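PDB 2GIA: mitochondrial RNA-binding protein 2 from Trypanosoma brucei, which associates with MRP1 in a guide RNA-binding complex thought to act as a matchmaker between RNAs during mitochondrial RNA editing. Local coordinates for residues V49-E54 with N87-V92; T69-D74 with R178-A183. One frame throughout, in Å; residues are numbered along the deposited sequence.

How the contacts relate
Contacts 1 and 2 tie down different parts of one four-stranded antiparallel sheet. Contact 1 is a surface contact between segments at the ends of the two outermost strands: the end of 45-50 with the loop after it, and the start of 89-97. Contact 2 packs helix 170-187 against strand 70-78 in the interior. Their centres lie about 22 Å apart. Strands 70-78 and 89-97 are antiparallel neighbours, and there the two contacts touch: R91 NE of contact 1 lies 3.8 Å from D74 OD1 of contact 2, too long for more than a weak charge attraction. Along the chain the segments of the two contacts alternate. Contact 2 also borders an MRP1 subunit.

Contact 1: V49-E54 with N87-V92; sequences VHWNDE and NKAERV
W51 and K88 make the closest backbone approach, yet their CA atoms remain 9.0 Å apart: the chain leaving strand 45-50 and the chain entering strand 89-97 are bridged by side chains across two intervening strands. The indole of W51 does most of the spanning. With CG beside the backbone N and anti to the carbonyl carbon (chi1 -65°), its six-membered ring reaches the far segment, where W51 CH2 meets A89 CB at 3.5 Å. The methyl group arrives at the ring edge, near the indole plane. K88 adds backbone and aliphatic contacts: K88 O lies 3.9 Å from W51 CZ3 in an oblique approach, and K88 CB sits 4.2 Å from W51 CZ2. Beyond CB the lysine chain turns off, and NZ is held by the carbonyl oxygens of E84 and G86. V49 CG1 lies over one indole face, 3.2 Å from its plane and displaced to the side of the ring. V49, W51 and A89 all touch L61 of strand 60-67, while Q78 and L82 add further contacts to the indole. The chemistry is therefore chiefly apolar: packing of one tryptophan ties the loop after strand 45-50 to the start of strand 89-97, and the lysine's charge is directed elsewhere.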
loop_
_atom_site.group_PDB
_atom_site.type_symbol
_atom_site.label_atom_id
_atom_site.label_comp_id
_atom_site.label_asym_id
_atom_site.label_seq_id
_atom_site.Cartn_x
_atom_site.Cartn_y
_atom_site.Cartn_z
ATOM N N VAL D 49 7.018 -13.745 18.471
ATOM C CA VAL D 49 7.251 -14.940 19.265
ATOM C C VAL D 49 8.713 -15.170 19.616
ATOM O O VAL D 49 9.564 -15.277 18.736
ATOM C CB VAL D 49 6.687 -16.161 18.511
ATOM C CG1 VAL D 49 6.624 -17.378 19.434
ATOM C CG2 VAL D 49 5.299 -15.836 17.942
ATOM N N HIS D 50 8.997 -15.243 20.909
ATOM C CA HIS D 50 10.366 -15.457 21.380
ATOM C C HIS D 50 10.415 -16.580 22.438
ATOM O O HIS D 50 10.796 -16.354 23.594
ATOM C CB HIS D 50 10.935 -14.157 21.961
ATOM C CG HIS D 50 11.026 -13.033 20.967
ATOM N ND1 HIS D 50 11.236 -13.242 19.615
ATOM C CD2 HIS D 50 11.020 -11.690 21.140
ATOM C CE1 HIS D 50 11.365 -12.076 19.005
ATOM N NE2 HIS D 50 11.239 -11.116 19.908
ATOM N N TRP D 51 9.982 -17.767 22.026
ATOM C CA TRP D 51 9.952 -18.956 22.873
ATOM C C TRP D 51 11.360 -19.413 23.231
ATOM O O TRP D 51 12.317 -19.198 22.487
ATOM C CB TRP D 51 9.283 -20.110 22.139
ATOM C CG TRP D 51 7.845 -19.949 21.817
ATOM C CD1 TRP D 51 7.212 -20.413 20.705
ATOM C CD2 TRP D 51 6.834 -19.389 22.651
ATOM N NE1 TRP D 51 5.863 -20.187 20.797
ATOM C CE2 TRP D 51 5.600 -19.557 21.982
ATOM C CE3 TRP D 51 6.845 -18.763 23.900
ATOM C CZ2 TRP D 51 4.385 -19.120 22.518
ATOM C CZ3 TRP D 51 5.635 -18.328 24.438
ATOM C CH2 TRP D 51 4.422 -18.512 23.743
ATOM N N ASN D 52 11.468 -20.081 24.369
ATOM C CA ASN D 52 12.741 -20.605 24.817
ATOM C C ASN D 52 12.474 -21.735 25.795
ATOM O O ASN D 52 12.317 -21.488 26.983
ATOM C CB ASN D 52 13.564 -19.517 25.501
ATOM C CG ASN D 52 14.919 -20.028 25.963
ATOM O OD1 ASN D 52 15.687 -20.576 25.175
ATOM N ND2 ASN D 52 15.217 -19.853 27.243
ATOM N N ASP D 53 12.389 -22.964 25.290
ATOM C CA ASP D 53 12.151 -24.120 26.157
ATOM C C ASP D 53 13.396 -24.325 27.009
ATOM O O ASP D 53 13.300 -24.587 28.211
ATOM C CB ASP D 53 11.894 -25.398 25.345
ATOM C CG ASP D 53 10.635 -25.322 24.502
ATOM O OD1 ASP D 53 9.605 -24.786 24.975
ATOM O OD2 ASP D 53 10.680 -25.817 23.361
ATOM N N GLU D 54 14.559 -24.195 26.372
ATOM C CA GLU D 54 15.831 -24.354 27.059
ATOM C C GLU D 54 15.715 -23.684 28.425
ATOM O O GLU D 54 16.147 -24.232 29.439
ATOM C CB GLU D 54 16.959 -23.710 26.239
ATOM C CG GLU D 54 18.345 -24.084 26.722
ATOM C CD GLU D 54 18.611 -25.578 26.602
ATOM O OE1 GLU D 54 18.610 -26.088 25.460
ATOM O OE2 GLU D 54 18.816 -26.243 27.646
ATOM N N ASN D 87 -1.762 -24.035 27.746
ATOM C CA ASN D 87 -1.430 -22.796 27.060
ATOM C C ASN D 87 0.046 -22.485 27.253
ATOM O O ASN D 87 0.520 -22.379 28.381
ATOM C CB ASN D 87 -2.279 -21.642 27.610
ATOM C CG ASN D 87 -3.733 -21.729 27.179
ATOM O OD1 ASN D 87 -4.560 -20.890 27.545
ATOM N ND2 ASN D 87 -4.050 -22.745 26.386
ATOM N N LYS D 88 0.770 -22.326 26.152
ATOM C CA LYS D 88 2.193 -22.025 26.233
ATOM C C LYS D 88 2.523 -20.617 26.743
ATOM O O LYS D 88 3.663 -20.343 27.111
ATOM C CB LYS D 88 2.862 -22.250 24.870
ATOM C CG LYS D 88 3.214 -23.703 24.590
ATOM C CD LYS D 88 1.978 -24.572 24.604
ATOM C CE LYS D 88 2.301 -26.016 24.303
ATOM N NZ LYS D 88 1.040 -26.778 24.108
ATOM N N ALA D 89 1.543 -19.725 26.779
ATOM C CA ALA D 89 1.813 -18.384 27.260
ATOM C C ALA D 89 0.728 -17.852 28.198
ATOM O O ALA D 89 -0.429 -18.272 28.136
ATOM C CB ALA D 89 2.009 -17.430 26.063
ATOM N N GLU D 90 1.122 -16.921 29.066
ATOM C CA GLU D 90 0.220 -16.311 30.021
ATOM C C GLU D 90 0.461 -14.805 29.964
ATOM O O GLU D 90 1.587 -14.356 30.144
ATOM C CB GLU D 90 0.503 -16.832 31.440
ATOM C CG GLU D 90 -0.749 -17.339 32.161
ATOM C CD GLU D 90 -1.907 -16.341 32.120
ATOM O OE1 GLU D 90 -1.830 -15.296 32.812
ATOM O OE2 GLU D 90 -2.891 -16.603 31.381
ATOM N N ARG D 91 -0.599 -14.038 29.717
ATOM C CA ARG D 91 -0.503 -12.584 29.600
ATOM C C ARG D 91 -0.164 -11.946 30.940
ATOM O O ARG D 91 -0.890 -12.085 31.923
ATOM C CB ARG D 91 -1.819 -12.052 29.058
ATOM C CG ARG D 91 -1.917 -10.553 28.801
ATOM C CD ARG D 91 -3.233 -10.320 28.065
ATOM N NE ARG D 91 -3.876 -9.049 28.364
ATOM C CZ ARG D 91 -4.361 -8.706 29.551
ATOM N NH1 ARG D 91 -4.279 -9.538 30.580
ATOM N NH2 ARG D 91 -4.941 -7.525 29.709
ATOM N N VAL D 92 0.951 -11.239 30.962
ATOM C CA VAL D 92 1.438 -10.589 32.166
ATOM C C VAL D 92 1.020 -9.139 32.241
ATOM O O VAL D 92 0.655 -8.627 33.314
ATOM C CB VAL D 92 2.980 -10.662 32.225
ATOM C CG1 VAL D 92 3.501 -9.771 33.334
ATOM C CG2 VAL D 92 3.420 -12.089 32.446
#

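Contact 2: T69-D74 with R178-A183; sequences TFVVLD and RFLTQA
V71 overlaps L180 through one methyl group from each side chain, V71 CG2 lying 3.7 Å from L180 CD2, and the two side chains cross at about a right angle. The valine divides its work: CG1, anti to the backbone N (chi1 166°), reaches the edge of the F179 ring more loosely, near the ring plane and 4.5 Å from F179 CE1. V71 thus meets two successive residues of the helix, one with each methyl. The nearest backbones are those of V71 and A183, their CA atoms 7.9 Å apart, a spacing set by side chains packed between strand and helix. All three touching residues are buried. L180 also packs against F105, L106 and L109, so helix 101-109 shares this apolar core. F179 makes an edge-to-face pair with F46 and another with F147 of a neighbouring MRP1 subunit, while R178 forms a salt bridge through NE to D144 OD1 of that same MRP1 chain. L180 faces the core, R178 faces MRP1, and F179 belongs to both. Two four-stranded antiparallel sheets, with the C-terminal helix 170-187 packed on the first and also bordering MRP1 in the four-chain assembly, are consistent with the Whirly fold of the MRP family.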
loop_
_atom_site.group_PDB
_atom_site.type_symbol
_atom_site.label_atom_id
_atom_site.label_comp_id
_atom_site.label_asym_id
_atom_site.label_seq_id
_atom_site.Cartn_x
_atom_site.Cartn_y
_atom_site.Cartn_z
ATOM N N THR D 69 -9.658 1.723 17.959
ATOM C CA THR D 69 -8.747 2.848 17.690
ATOM C C THR D 69 -7.421 2.837 18.476
ATOM O O THR D 69 -6.593 3.766 18.358
ATOM C CB THR D 69 -9.427 4.249 17.890
ATOM O OG1 THR D 69 -9.351 4.653 19.267
ATOM C CG2 THR D 69 -10.897 4.207 17.433
ATOM N N PHE D 70 -7.206 1.807 19.281
ATOM C CA PHE D 70 -5.947 1.713 20.016
ATOM C C PHE D 70 -5.052 0.620 19.439
ATOM O O PHE D 70 -5.552 -0.402 18.974
ATOM C CB PHE D 70 -6.183 1.277 21.474
ATOM C CG PHE D 70 -6.941 2.269 22.303
ATOM C CD1 PHE D 70 -6.262 3.202 23.075
ATOM C CD2 PHE D 70 -8.334 2.256 22.321
ATOM C CE1 PHE D 70 -6.960 4.121 23.872
ATOM C CE2 PHE D 70 -9.056 3.176 23.111
ATOM C CZ PHE D 70 -8.364 4.106 23.885
ATOM N N VAL D 71 -3.740 0.814 19.539
ATOM C CA VAL D 71 -2.814 -0.244 19.213
ATOM C C VAL D 71 -2.560 -0.812 20.624
ATOM O O VAL D 71 -2.188 -0.081 21.547
ATOM C CB VAL D 71 -1.479 0.252 18.628
ATOM C CG1 VAL D 71 -0.417 -0.903 18.640
ATOM C CG2 VAL D 71 -1.702 0.677 17.160
ATOM N N VAL D 72 -2.788 -2.103 20.789
ATOM C CA VAL D 72 -2.573 -2.752 22.070
ATOM C C VAL D 72 -1.357 -3.683 22.052
ATOM O O VAL D 72 -1.183 -4.506 21.139
ATOM C CB VAL D 72 -3.818 -3.566 22.444
ATOM C CG1 VAL D 72 -3.721 -4.038 23.907
ATOM C CG2 VAL D 72 -5.060 -2.729 22.207
ATOM N N LEU D 73 -0.508 -3.570 23.059
ATOM C CA LEU D 73 0.641 -4.445 23.142
ATOM C C LEU D 73 0.349 -5.415 24.306
ATOM O O LEU D 73 0.257 -4.987 25.457
ATOM C CB LEU D 73 1.909 -3.634 23.432
ATOM C CG LEU D 73 2.110 -2.360 22.593
ATOM C CD1 LEU D 73 3.405 -1.650 22.937
ATOM C CD2 LEU D 73 2.117 -2.779 21.106
ATOM N N ASP D 74 0.144 -6.698 24.002
ATOM C CA ASP D 74 -0.121 -7.707 25.047
ATOM C C ASP D 74 1.138 -8.534 25.285
ATOM O O ASP D 74 1.520 -9.374 24.451
ATOM C CB ASP D 74 -1.253 -8.651 24.648
ATOM C CG ASP D 74 -2.634 -8.055 24.858
ATOM O OD1 ASP D 74 -2.760 -6.974 25.436
ATOM O OD2 ASP D 74 -3.624 -8.690 24.434
ATOM N N ARG D 178 4.338 -2.296 8.755
ATOM C CA ARG D 178 3.157 -2.511 7.878
ATOM C C ARG D 178 1.872 -2.540 8.704
ATOM O O ARG D 178 0.824 -2.041 8.278
ATOM C CB ARG D 178 3.297 -3.820 7.071
ATOM C CG ARG D 178 4.539 -3.841 6.133
ATOM C CD ARG D 178 4.725 -2.486 5.394
ATOM N NE ARG D 178 3.588 -2.096 4.526
ATOM C CZ ARG D 178 3.389 -0.859 4.047
ATOM N NH1 ARG D 178 4.237 0.133 4.355
ATOM N NH2 ARG D 178 2.391 -0.620 3.187
ATOM N N PHE D 179 1.943 -3.164 9.877
ATOM C CA PHE D 179 0.780 -3.236 10.749
ATOM C C PHE D 179 0.311 -1.829 11.139
ATOM O O PHE D 179 -0.872 -1.518 11.018
ATOM C CB PHE D 179 1.110 -4.032 12.024
ATOM C CG PHE D 179 -0.059 -4.103 12.996
ATOM C CD1 PHE D 179 -0.169 -3.179 14.036
ATOM C CD2 PHE D 179 -1.026 -5.086 12.870
ATOM C CE1 PHE D 179 -1.229 -3.251 14.935
ATOM C CE2 PHE D 179 -2.102 -5.184 13.766
ATOM C CZ PHE D 179 -2.202 -4.261 14.810
ATOM N N LEU D 180 1.239 -0.991 11.608
ATOM C CA LEU D 180 0.909 0.377 11.987
ATOM C C LEU D 180 0.438 1.157 10.767
ATOM O O LEU D 180 -0.445 2.018 10.870
ATOM C CB LEU D 180 2.124 1.097 12.595
ATOM C CG LEU D 180 2.495 0.510 13.975
ATOM C CD1 LEU D 180 3.670 1.231 14.527
ATOM C CD2 LEU D 180 1.297 0.601 14.947
ATOM N N THR D 181 1.049 0.902 9.614
ATOM C CA THR D 181 0.590 1.600 8.381
ATOM C C THR D 181 -0.880 1.252 8.113
ATOM O O THR D 181 -1.702 2.153 7.818
ATOM C CB THR D 181 1.472 1.207 7.197
ATOM O OG1 THR D 181 2.776 1.805 7.394
ATOM C CG2 THR D 181 0.871 1.732 5.842
ATOM N N GLN D 182 -1.224 -0.042 8.199
ATOM C CA GLN D 182 -2.643 -0.449 8.001
ATOM C C GLN D 182 -3.517 0.168 9.114
ATOM O O GLN D 182 -4.577 0.690 8.831
ATOM C CB GLN D 182 -2.806 -1.969 8.079
ATOM C CG GLN D 182 -2.199 -2.675 6.855
ATOM C CD GLN D 182 -3.112 -2.543 5.653
ATOM O OE1 GLN D 182 -4.150 -3.197 5.567
ATOM N NE2 GLN D 182 -2.742 -1.696 4.743
ATOM N N ALA D 183 -3.078 0.111 10.383
ATOM C CA ALA D 183 -3.931 0.683 11.443
ATOM C C ALA D 183 -4.206 2.181 11.201
ATOM O O ALA D 183 -5.359 2.650 11.364
ATOM C CB ALA D 183 -3.292 0.475 12.834
#